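Local coordinates for Rbam17540 (Bacillus amyloliquefaciens, PDB 2YOY), which probably cleaves cellulose or a related polysaccharide oxidatively at a mononuclear copper site, as a lytic polysaccharide monooxygenase of the CBM33 type, at residues E6-A11 with V79-R84; K44-A49 with L118-F123; W92-P97 with S101-Y106. All blocks are in the same frame, centred on the assembly; numbering follows the deposited sequence.

Interaction 1 of 3, residues E6-A11 with V79-R84; sequences EPVSRA and VKQNIR
The side-chain amide of Gln81 reads the backbone of Val8 as a neighbouring strand would, joining the loop before helix 10-21 to short strand 81-83 of the family's β-sandwich. Gln81 NE2 gives a nearly straight bond to Val8 O (2.8 Å, N-H...O 166°), the acceptor lying close to the amide plane, while Val8 N returns a more bent one to Gln81 OE1 (2.9 Å, 143°). Close packing surrounds the oxygen: Pro7 CB lies 3.4 Å and Val8 CB 3.7 Å from Gln81 OE1. A leucine in place of Gln81 would probably leave Val8 N and Val8 O without their mates and the Pro7-Val8 turn less firmly fixed.

Further out, the side chain reaches Val8 with CG between the backbone N and the carbonyl carbon (chi1 58°) and a bend at chi2. Gln81 NE2 also meets Asp174 O on strand 167-177, which fixes the amide from a second direction. The loop is shaped by the cis peptide before Pro7 and by Ser9, which N-caps the helix through Tyr12 N. Beyond the amide, Pro7 CG rests against Ile83 CD1 at 3.9 Å.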
loop_
_atom_site.group_PDB
_atom_site.type_symbol
_atom_site.label_atom_id
_atom_site.label_comp_id
_atom_site.label_asym_id
_atom_site.label_seq_id
_atom_site.Cartn_x
_atom_site.Cartn_y
_atom_site.Cartn_z
ATOM N N GLU A 6 -10.028 -3.792 1.075
ATOM C CA GLU A 6 -10.949 -2.727 0.636
ATOM C C GLU A 6 -10.496 -1.362 1.171
ATOM O O GLU A 6 -10.367 -1.224 2.376
ATOM C CB GLU A 6 -12.376 -2.996 1.132
ATOM C CG GLU A 6 -13.386 -2.001 0.598
ATOM C CD GLU A 6 -14.729 -2.086 1.303
ATOM O OE1 GLU A 6 -15.058 -3.171 1.819
ATOM O OE2 GLU A 6 -15.444 -1.063 1.338
ATOM N N PRO A 7 -10.184 -0.382 0.284
ATOM C CA PRO A 7 -10.068 -0.526 -1.187
ATOM C C PRO A 7 -9.012 -1.587 -1.563
ATOM O O PRO A 7 -8.260 -2.047 -0.695
ATOM C CB PRO A 7 -9.618 0.871 -1.670
ATOM C CG PRO A 7 -9.719 1.796 -0.526
ATOM C CD PRO A 7 -9.693 0.935 0.738
ATOM N N VAL A 8 -8.999 -2.009 -2.827
ATOM C CA VAL A 8 -8.039 -2.989 -3.298
ATOM C C VAL A 8 -6.670 -2.358 -3.521
ATOM O O VAL A 8 -6.470 -1.554 -4.422
ATOM C CB VAL A 8 -8.551 -3.619 -4.624
ATOM C CG1 VAL A 8 -7.600 -4.685 -5.097
ATOM C CG2 VAL A 8 -9.975 -4.149 -4.423
ATOM N N SER A 9 -5.758 -2.754 -2.638
ATOM C CA SER A 9 -4.324 -2.479 -2.805
ATOM C C SER A 9 -3.782 -2.971 -4.124
ATOM O O SER A 9 -4.261 -3.899 -4.714
ATOM C CB SER A 9 -3.501 -3.093 -1.653
ATOM O OG SER A 9 -3.438 -4.515 -1.642
ATOM N N ARG A 10 -2.733 -2.342 -4.594
ATOM C CA ARG A 10 -2.130 -2.786 -5.802
ATOM C C ARG A 10 -1.667 -4.220 -5.732
ATOM O O ARG A 10 -1.806 -4.945 -6.730
ATOM C CB ARG A 10 -0.965 -1.794 -6.192
ATOM C CG ARG A 10 -0.303 -2.095 -7.512
ATOM C CD ARG A 10 0.973 -1.242 -7.672
ATOM N NE ARG A 10 0.690 0.186 -7.737
ATOM C CZ ARG A 10 1.610 1.164 -7.711
ATOM N NH1 ARG A 10 2.921 0.889 -7.655
ATOM N NH2 ARG A 10 1.204 2.438 -7.785
ATOM N N ALA A 11 -1.118 -4.646 -4.583
ATOM C CA ALA A 11 -0.681 -5.986 -4.401
ATOM C C ALA A 11 -1.842 -6.998 -4.509
ATOM O O ALA A 11 -1.734 -8.023 -5.222
ATOM C CB ALA A 11 -0.002 -6.138 -3.055
ATOM N N VAL A 79 -4.203 -0.358 -12.399
ATOM C CA VAL A 79 -5.663 -0.264 -12.385
ATOM C C VAL A 79 -6.122 0.678 -11.288
ATOM O O VAL A 79 -5.780 0.501 -10.118
ATOM C CB VAL A 79 -6.337 -1.643 -12.167
ATOM C CG1 VAL A 79 -7.847 -1.492 -12.110
ATOM C CG2 VAL A 79 -5.987 -2.620 -13.293
ATOM N N LYS A 80 -6.885 1.703 -11.649
ATOM C CA LYS A 80 -7.391 2.664 -10.668
ATOM C C LYS A 80 -8.815 2.277 -10.211
ATOM O O LYS A 80 -9.640 1.779 -10.988
ATOM C CB LYS A 80 -7.452 4.040 -11.267
ATOM C CG LYS A 80 -6.062 4.656 -11.471
ATOM C CD LYS A 80 -5.689 4.702 -12.912
ATOM C CE LYS A 80 -4.259 5.154 -13.082
ATOM N NZ LYS A 80 -3.682 4.357 -14.190
ATOM N N GLN A 81 -9.122 2.539 -8.977
ATOM C CA GLN A 81 -10.511 2.366 -8.564
ATOM C C GLN A 81 -11.012 3.717 -8.083
ATOM O O GLN A 81 -10.283 4.505 -7.498
ATOM C CB GLN A 81 -10.626 1.368 -7.456
ATOM C CG GLN A 81 -9.814 1.753 -6.242
ATOM C CD GLN A 81 -9.228 0.542 -5.585
ATOM O OE1 GLN A 81 -9.941 -0.236 -4.905
ATOM N NE2 GLN A 81 -7.949 0.357 -5.776
ATOM N N ASN A 82 -12.273 3.952 -8.297
ATOM C CA ASN A 82 -12.883 5.197 -7.853
ATOM C C ASN A 82 -13.017 5.281 -6.356
ATOM O O ASN A 82 -13.413 4.334 -5.667
ATOM C CB ASN A 82 -14.264 5.360 -8.461
ATOM C CG ASN A 82 -14.220 5.569 -9.958
ATOM O OD1 ASN A 82 -13.237 6.063 -10.521
ATOM N ND2 ASN A 82 -15.304 5.197 -10.624
ATOM N N ILE A 83 -12.692 6.438 -5.828
ATOM C CA ILE A 83 -12.911 6.674 -4.432
ATOM C C ILE A 83 -13.335 8.135 -4.316
ATOM O O ILE A 83 -12.874 8.968 -5.083
ATOM C CB ILE A 83 -11.633 6.361 -3.649
ATOM C CG1 ILE A 83 -11.960 6.023 -2.201
ATOM C CG2 ILE A 83 -10.687 7.507 -3.742
ATOM C CD1 ILE A 83 -10.807 5.400 -1.444
ATOM N N ARG A 84 -14.230 8.411 -3.370
ATOM C CA ARG A 84 -14.747 9.746 -3.137
ATOM C C ARG A 84 -13.906 10.375 -2.033
ATOM O O ARG A 84 -13.483 9.674 -1.113
ATOM C CB ARG A 84 -16.232 9.643 -2.695
#

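Interaction 2 of 3, residues K44-A49 with L118-F123; sequences KGFPAA and LSRDEF
Arg120 reaches across to loop 44-49 and uses the edge of its guanidinium group for hydrogen bonds and one face for packing on Phe46, tying two loops together over one sheet of the β-sandwich. Two hydrogen bonds make the polar part. A bend at chi2 (144°) carries the group to the carbonyls. Arg120 NE points at Pro47 O over 2.7 Å, almost straight at 164°, and meets that oxygen on a lone pair in the carbonyl plane. Arg120 NH2 reaches Ala49 O, also at 2.7 Å, but from well above the carbonyl plane and away from the lone pairs. Both oxygens lie in the guanidinium plane. Arg120 NH2 is further bound by Pro51 O and Arg120 NH1 forms a salt bridge with Asp53, which together should fix the group's rotation and offset its charge.

The packing part falls to Phe46. Its CE1 sits 3.9 Å above the guanidinium plane, over the centre, although the two planes are 51° apart and the pair is no parallel stack. The methylene stem takes part as well, Arg120 CG lying 3.9 Å from Phe46 CE1. The cis peptide before Pro47 folds the proline against the phenyl group, with Pro47 CB 3.8 Å above the ring plane near its rim.

Bonds inside each segment shape the two loops. Ala49 N donates to Gly45 O (2.7 Å), closing the turn that presents both acceptor carbonyls, while Ser119 OG donates to Asp121 OD1 (2.7 Å) at the start of the 3-10 turn 120-122.

Below the arginine, Phe46 meets Tyr106 edge-to-face and also touches Leu157. Phe123 packs on the same two residues, so both loops lie against strands 100-108 and 154-162 just where the chain enters strand 123-130.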
loop_
_atom_site.group_PDB
_atom_site.type_symbol
_atom_site.label_atom_id
_atom_site.label_comp_id
_atom_site.label_asym_id
_atom_site.label_seq_id
_atom_site.Cartn_x
_atom_site.Cartn_y
_atom_site.Cartn_z
ATOM N N LYS A 44 10.502 -0.902 9.227
ATOM C CA LYS A 44 9.603 0.130 9.742
ATOM C C LYS A 44 10.353 1.426 9.968
ATOM O O LYS A 44 11.568 1.497 9.736
ATOM C CB LYS A 44 8.813 -0.342 10.961
ATOM C CG LYS A 44 9.505 -0.310 12.291
ATOM C CD LYS A 44 8.550 -0.838 13.362
ATOM C CE LYS A 44 9.295 -1.063 14.656
ATOM N NZ LYS A 44 8.410 -1.761 15.629
ATOM N N GLY A 45 9.634 2.463 10.367
ATOM C CA GLY A 45 10.240 3.786 10.591
ATOM C C GLY A 45 9.977 4.802 9.501
ATOM O O GLY A 45 10.607 5.893 9.447
ATOM N N PHE A 46 9.035 4.478 8.621
ATOM C CA PHE A 46 8.614 5.400 7.569
ATOM C C PHE A 46 7.904 6.618 8.168
ATOM O O PHE A 46 7.029 6.466 9.028
ATOM C CB PHE A 46 7.690 4.666 6.590
ATOM C CG PHE A 46 7.336 5.462 5.359
ATOM C CD1 PHE A 46 8.144 5.398 4.232
ATOM C CD2 PHE A 46 6.206 6.247 5.335
ATOM C CE1 PHE A 46 7.803 6.052 3.089
ATOM C CE2 PHE A 46 5.874 6.968 4.207
ATOM C CZ PHE A 46 6.683 6.871 3.080
ATOM N N PRO A 47 8.203 7.826 7.677
ATOM C CA PRO A 47 9.018 8.182 6.524
ATOM C C PRO A 47 10.516 8.500 6.754
ATOM O O PRO A 47 11.271 8.546 5.783
ATOM C CB PRO A 47 8.315 9.439 5.994
ATOM C CG PRO A 47 7.733 10.079 7.208
ATOM C CD PRO A 47 7.289 8.923 8.054
ATOM N N ALA A 48 10.948 8.727 7.989
ATOM C CA ALA A 48 12.377 9.045 8.238
ATOM C C ALA A 48 13.290 7.857 7.894
ATOM O O ALA A 48 14.415 8.025 7.426
ATOM C CB ALA A 48 12.581 9.460 9.693
ATOM N N ALA A 49 12.792 6.648 8.109
ATOM C CA ALA A 49 13.480 5.445 7.650
ATOM C C ALA A 49 12.555 4.621 6.765
ATOM O O ALA A 49 11.637 5.164 6.146
ATOM C CB ALA A 49 13.984 4.652 8.846
ATOM N N LEU A 118 8.054 6.504 -7.063
ATOM C CA LEU A 118 7.480 7.079 -5.870
ATOM C C LEU A 118 8.600 7.498 -4.914
ATOM O O LEU A 118 9.534 6.732 -4.648
ATOM C CB LEU A 118 6.561 6.064 -5.165
ATOM C CG LEU A 118 5.328 5.650 -5.928
ATOM C CD1 LEU A 118 4.515 4.620 -5.112
ATOM C CD2 LEU A 118 4.462 6.828 -6.256
ATOM N N SER A 119 8.464 8.698 -4.367
ATOM C CA SER A 119 9.358 9.183 -3.331
ATOM C C SER A 119 8.537 9.711 -2.152
ATOM O O SER A 119 7.389 10.153 -2.316
ATOM C CB SER A 119 10.294 10.260 -3.920
ATOM O OG SER A 119 9.548 11.344 -4.416
ATOM N N ARG A 120 9.151 9.728 -0.975
ATOM C CA ARG A 120 8.530 10.301 0.247
ATOM C C ARG A 120 7.970 11.663 0.117
ATOM O O ARG A 120 6.947 11.982 0.712
ATOM C CB ARG A 120 9.561 10.462 1.363
ATOM C CG ARG A 120 9.866 9.188 2.027
ATOM C CD ARG A 120 11.330 9.125 2.424
ATOM N NE ARG A 120 11.480 7.919 3.194
ATOM C CZ ARG A 120 11.630 6.710 2.680
ATOM N NH1 ARG A 120 11.667 6.514 1.345
ATOM N NH2 ARG A 120 11.724 5.689 3.501
ATOM N N ASP A 121 8.705 12.519 -0.584
ATOM C CA ASP A 121 8.342 13.888 -0.676
ATOM C C ASP A 121 7.168 14.154 -1.599
ATOM O O ASP A 121 6.661 15.279 -1.639
ATOM C CB ASP A 121 9.560 14.753 -1.024
ATOM C CG ASP A 121 10.092 14.513 -2.398
ATOM O OD1 ASP A 121 9.533 13.700 -3.176
ATOM O OD2 ASP A 121 11.108 15.164 -2.703
ATOM N N GLU A 122 6.661 13.099 -2.262
ATOM C CA GLU A 122 5.393 13.200 -3.002
ATOM C C GLU A 122 4.166 12.833 -2.150
ATOM O O GLU A 122 3.065 12.922 -2.654
ATOM C CB GLU A 122 5.410 12.234 -4.191
ATOM C CG GLU A 122 6.366 12.607 -5.275
ATOM C CD GLU A 122 6.122 11.778 -6.500
ATOM O OE1 GLU A 122 6.298 10.539 -6.433
ATOM O OE2 GLU A 122 5.716 12.372 -7.499
ATOM N N PHE A 123 4.368 12.413 -0.891
ATOM C CA PHE A 123 3.243 11.929 -0.033
ATOM C C PHE A 123 3.042 12.842 1.138
ATOM O O PHE A 123 4.002 13.390 1.701
ATOM C CB PHE A 123 3.599 10.571 0.509
ATOM C CG PHE A 123 3.397 9.453 -0.473
ATOM C CD1 PHE A 123 2.112 8.960 -0.694
ATOM C CD2 PHE A 123 4.465 8.881 -1.168
ATOM C CE1 PHE A 123 1.884 7.957 -1.605
ATOM C CE2 PHE A 123 4.247 7.865 -2.070
ATOM C CZ PHE A 123 2.949 7.417 -2.317
#

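Interaction 3 of 3, residues W92-P97 with S101-Y106; sequences WHYTAP and SKWHYY
Trp92 and Trp103 have the nearest CA atoms, 10.6 Å apart, between strands 92-94 and 102-106, whose axes come no closer than 13.0 Å, with 140° between their N-to-C directions. That spacing is too wide for strand pairing: the two belong to different sheets of the β-sandwich, and aromatic side chains bridge the interior between them.

Two hydrogen bonds cross in the same sense chemically, indole to phenol, but in opposite directions between the sheets. Trp92 NE1 donates to Tyr105 OH (3.0 Å), with the oxygen close to the indole plane. Trp103 NE1 donates to Tyr94 OH over 2.9 Å, a less straight bond that again leaves through the ring edge. With CG anti to the carbonyl carbon (chi1 -58°), the Trp103 indole is placed to bring NE1 to that hydroxyl.

Between these bonds the indoles touch obliquely: their five-membered rings have centroids 4.8 Å apart and planes at 47°. Trp103 CD1 lies 3.5 Å above the Trp92 plane, toward its rim.

The stronger polar partner of Tyr105 OH is His142 ND1, and the His142 ring also meets both indoles. Trp160 stacks on Trp103 and meets Tyr94 edge-to-face. The side chain of Tyr94 is about 8 Å from the copper(I) ion, which is bound by His1 and by His98 in the short connection joining the two segments, so this largely buried aromatic cluster lies close to the metal site. Tyr94 OH also lies 3.4 Å from Trp103 CZ2.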
loop_
_atom_site.group_PDB
_atom_site.type_symbol
_atom_site.label_atom_id
_atom_site.label_comp_id
_atom_site.label_asym_id
_atom_site.label_seq_id
_atom_site.Cartn_x
_atom_site.Cartn_y
_atom_site.Cartn_z
ATOM N N TRP A 92 -7.927 -4.247 6.260
ATOM C CA TRP A 92 -6.826 -5.194 6.044
ATOM C C TRP A 92 -7.321 -6.620 6.163
ATOM O O TRP A 92 -8.207 -6.913 6.987
ATOM C CB TRP A 92 -5.709 -4.941 7.063
ATOM C CG TRP A 92 -4.942 -3.637 6.842
ATOM C CD1 TRP A 92 -5.371 -2.385 7.131
ATOM C CD2 TRP A 92 -3.609 -3.493 6.328
ATOM N NE1 TRP A 92 -4.380 -1.460 6.827
ATOM C CE2 TRP A 92 -3.291 -2.114 6.343
ATOM C CE3 TRP A 92 -2.668 -4.386 5.841
ATOM C CZ2 TRP A 92 -2.062 -1.607 5.868
ATOM C CZ3 TRP A 92 -1.429 -3.869 5.383
ATOM C CH2 TRP A 92 -1.141 -2.512 5.425
ATOM N N HIS A 93 -6.783 -7.501 5.323
ATOM C CA HIS A 93 -6.900 -8.948 5.479
ATOM C C HIS A 93 -5.518 -9.457 5.920
ATOM O O HIS A 93 -4.493 -9.104 5.303
ATOM C CB HIS A 93 -7.264 -9.595 4.164
ATOM C CG HIS A 93 -7.255 -11.095 4.200
ATOM N ND1 HIS A 93 -8.247 -11.834 4.803
ATOM C CD2 HIS A 93 -6.351 -11.984 3.743
ATOM C CE1 HIS A 93 -7.959 -13.117 4.702
ATOM N NE2 HIS A 93 -6.817 -13.235 4.053
ATOM N N TYR A 94 -5.496 -10.198 7.015
ATOM C CA TYR A 94 -4.269 -10.725 7.613
ATOM C C TYR A 94 -4.159 -12.235 7.407
ATOM O O TYR A 94 -5.106 -12.983 7.696
ATOM C CB TYR A 94 -4.178 -10.368 9.095
ATOM C CG TYR A 94 -4.117 -8.894 9.329
ATOM C CD1 TYR A 94 -2.957 -8.191 9.032
ATOM C CD2 TYR A 94 -5.209 -8.186 9.801
ATOM C CE1 TYR A 94 -2.901 -6.845 9.215
ATOM C CE2 TYR A 94 -5.162 -6.822 9.999
ATOM C CZ TYR A 94 -4.007 -6.157 9.681
ATOM O OH TYR A 94 -3.946 -4.807 9.854
ATOM N N THR A 95 -3.037 -12.682 6.851
ATOM C CA THR A 95 -2.681 -14.109 6.945
ATOM C C THR A 95 -1.918 -14.404 8.258
ATOM O O THR A 95 -1.922 -15.524 8.751
ATOM C CB THR A 95 -1.851 -14.552 5.747
ATOM O OG1 THR A 95 -0.605 -13.844 5.743
ATOM C CG2 THR A 95 -2.611 -14.278 4.465
ATOM N N ALA A 96 -1.302 -13.385 8.844
ATOM C CA ALA A 96 -0.654 -13.534 10.135
ATOM C C ALA A 96 -0.728 -12.201 10.859
ATOM O O ALA A 96 0.096 -11.298 10.592
ATOM C CB ALA A 96 0.783 -14.004 9.977
ATOM N N PRO A 97 -1.746 -12.037 11.733
ATOM C CA PRO A 97 -2.044 -10.712 12.374
ATOM C C PRO A 97 -1.154 -10.374 13.571
ATOM O O PRO A 97 -1.593 -10.452 14.721
ATOM C CB PRO A 97 -3.485 -10.878 12.833
ATOM C CG PRO A 97 -3.591 -12.341 13.138
ATOM C CD PRO A 97 -2.750 -13.052 12.114
ATOM N N SER A 101 1.923 -1.833 16.500
ATOM C CA SER A 101 2.146 -0.557 17.153
ATOM C C SER A 101 1.310 0.564 16.539
ATOM O O SER A 101 0.775 1.396 17.253
ATOM C CB SER A 101 3.622 -0.183 17.161
ATOM O OG SER A 101 4.132 -0.196 15.863
ATOM N N LYS A 102 1.204 0.594 15.214
ATOM C CA LYS A 102 0.364 1.615 14.561
ATOM C C LYS A 102 0.163 1.298 13.099
ATOM O O LYS A 102 0.896 0.508 12.503
ATOM C CB LYS A 102 0.945 3.036 14.684
ATOM C CG LYS A 102 2.209 3.289 13.882
ATOM C CD LYS A 102 2.662 4.734 13.996
ATOM C CE LYS A 102 3.821 5.006 13.082
ATOM N NZ LYS A 102 4.267 6.419 13.147
ATOM N N TRP A 103 -0.854 1.925 12.527
ATOM C CA TRP A 103 -0.968 2.066 11.106
ATOM C C TRP A 103 -0.974 3.547 10.753
ATOM O O TRP A 103 -1.330 4.420 11.557
ATOM C CB TRP A 103 -2.245 1.453 10.557
ATOM C CG TRP A 103 -2.504 0.003 10.803
ATOM C CD1 TRP A 103 -2.376 -1.021 9.885
ATOM C CD2 TRP A 103 -3.098 -0.594 11.977
ATOM N NE1 TRP A 103 -2.830 -2.201 10.425
ATOM C CE2 TRP A 103 -3.270 -1.975 11.702
ATOM C CE3 TRP A 103 -3.517 -0.094 13.203
ATOM C CZ2 TRP A 103 -3.858 -2.871 12.639
ATOM C CZ3 TRP A 103 -4.077 -0.996 14.150
ATOM C CH2 TRP A 103 -4.222 -2.352 13.854
ATOM N N HIS A 104 -0.469 3.832 9.574
ATOM C CA HIS A 104 -0.344 5.223 9.092
ATOM C C HIS A 104 -0.565 5.303 7.595
ATOM O O HIS A 104 -0.138 4.424 6.827
ATOM C CB HIS A 104 0.951 5.912 9.596
ATOM C CG HIS A 104 2.192 5.067 9.536
ATOM N ND1 HIS A 104 3.373 5.550 9.017
ATOM C CD2 HIS A 104 2.461 3.806 9.973
ATOM C CE1 HIS A 104 4.301 4.608 9.081
ATOM N NE2 HIS A 104 3.778 3.553 9.685
ATOM N N TYR A 105 -1.300 6.336 7.183
ATOM C CA TYR A 105 -1.804 6.491 5.823
ATOM C C TYR A 105 -1.376 7.838 5.248
ATOM O O TYR A 105 -1.424 8.859 5.942
ATOM C CB TYR A 105 -3.345 6.423 5.819
ATOM C CG TYR A 105 -3.911 5.028 6.166
ATOM C CD1 TYR A 105 -4.121 4.657 7.462
ATOM C CD2 TYR A 105 -4.201 4.104 5.176
ATOM C CE1 TYR A 105 -4.609 3.432 7.790
ATOM C CE2 TYR A 105 -4.687 2.813 5.493
ATOM C CZ TYR A 105 -4.857 2.496 6.814
ATOM O OH TYR A 105 -5.378 1.303 7.202
ATOM N N TYR A 106 -0.976 7.805 3.980
ATOM C CA TYR A 106 -0.462 8.925 3.254
ATOM C C TYR A 106 -1.202 8.988 1.908
ATOM O O TYR A 106 -1.647 7.966 1.392
ATOM C CB TYR A 106 1.016 8.743 2.986
ATOM C CG TYR A 106 1.856 8.496 4.229
ATOM C CD1 TYR A 106 1.862 7.255 4.874
ATOM C CD2 TYR A 106 2.559 9.521 4.830
ATOM C CE1 TYR A 106 2.557 7.062 6.055
ATOM C CE2 TYR A 106 3.292 9.306 5.974
ATOM C CZ TYR A 106 3.284 8.089 6.583
ATOM O OH TYR A 106 3.972 7.878 7.735
#

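Overall arrangement
Interaction 3 is the buried contact, with three of its four touching residues enclosed; interactions 1 and 2 are only partly buried and lie on opposite sides of the chain's centre. Chemistry follows place. Inside the sandwich, interaction 3 pairs indole N-H groups with phenol oxygens, whereas the two partly buried contacts each use one long polar side chain to bind backbone groups of a loop: a neutral amide in 6-11 with 79-84, a charged guanidinium in 44-49 with 118-123. Interactions 1 and 3 reach the same sheet, strands 81-83 and 86-94 following each other in the chain. Interactions 2 and 3 meet at strand 100-108, Pro47 CD lying 3.5 Å from Tyr106 OH.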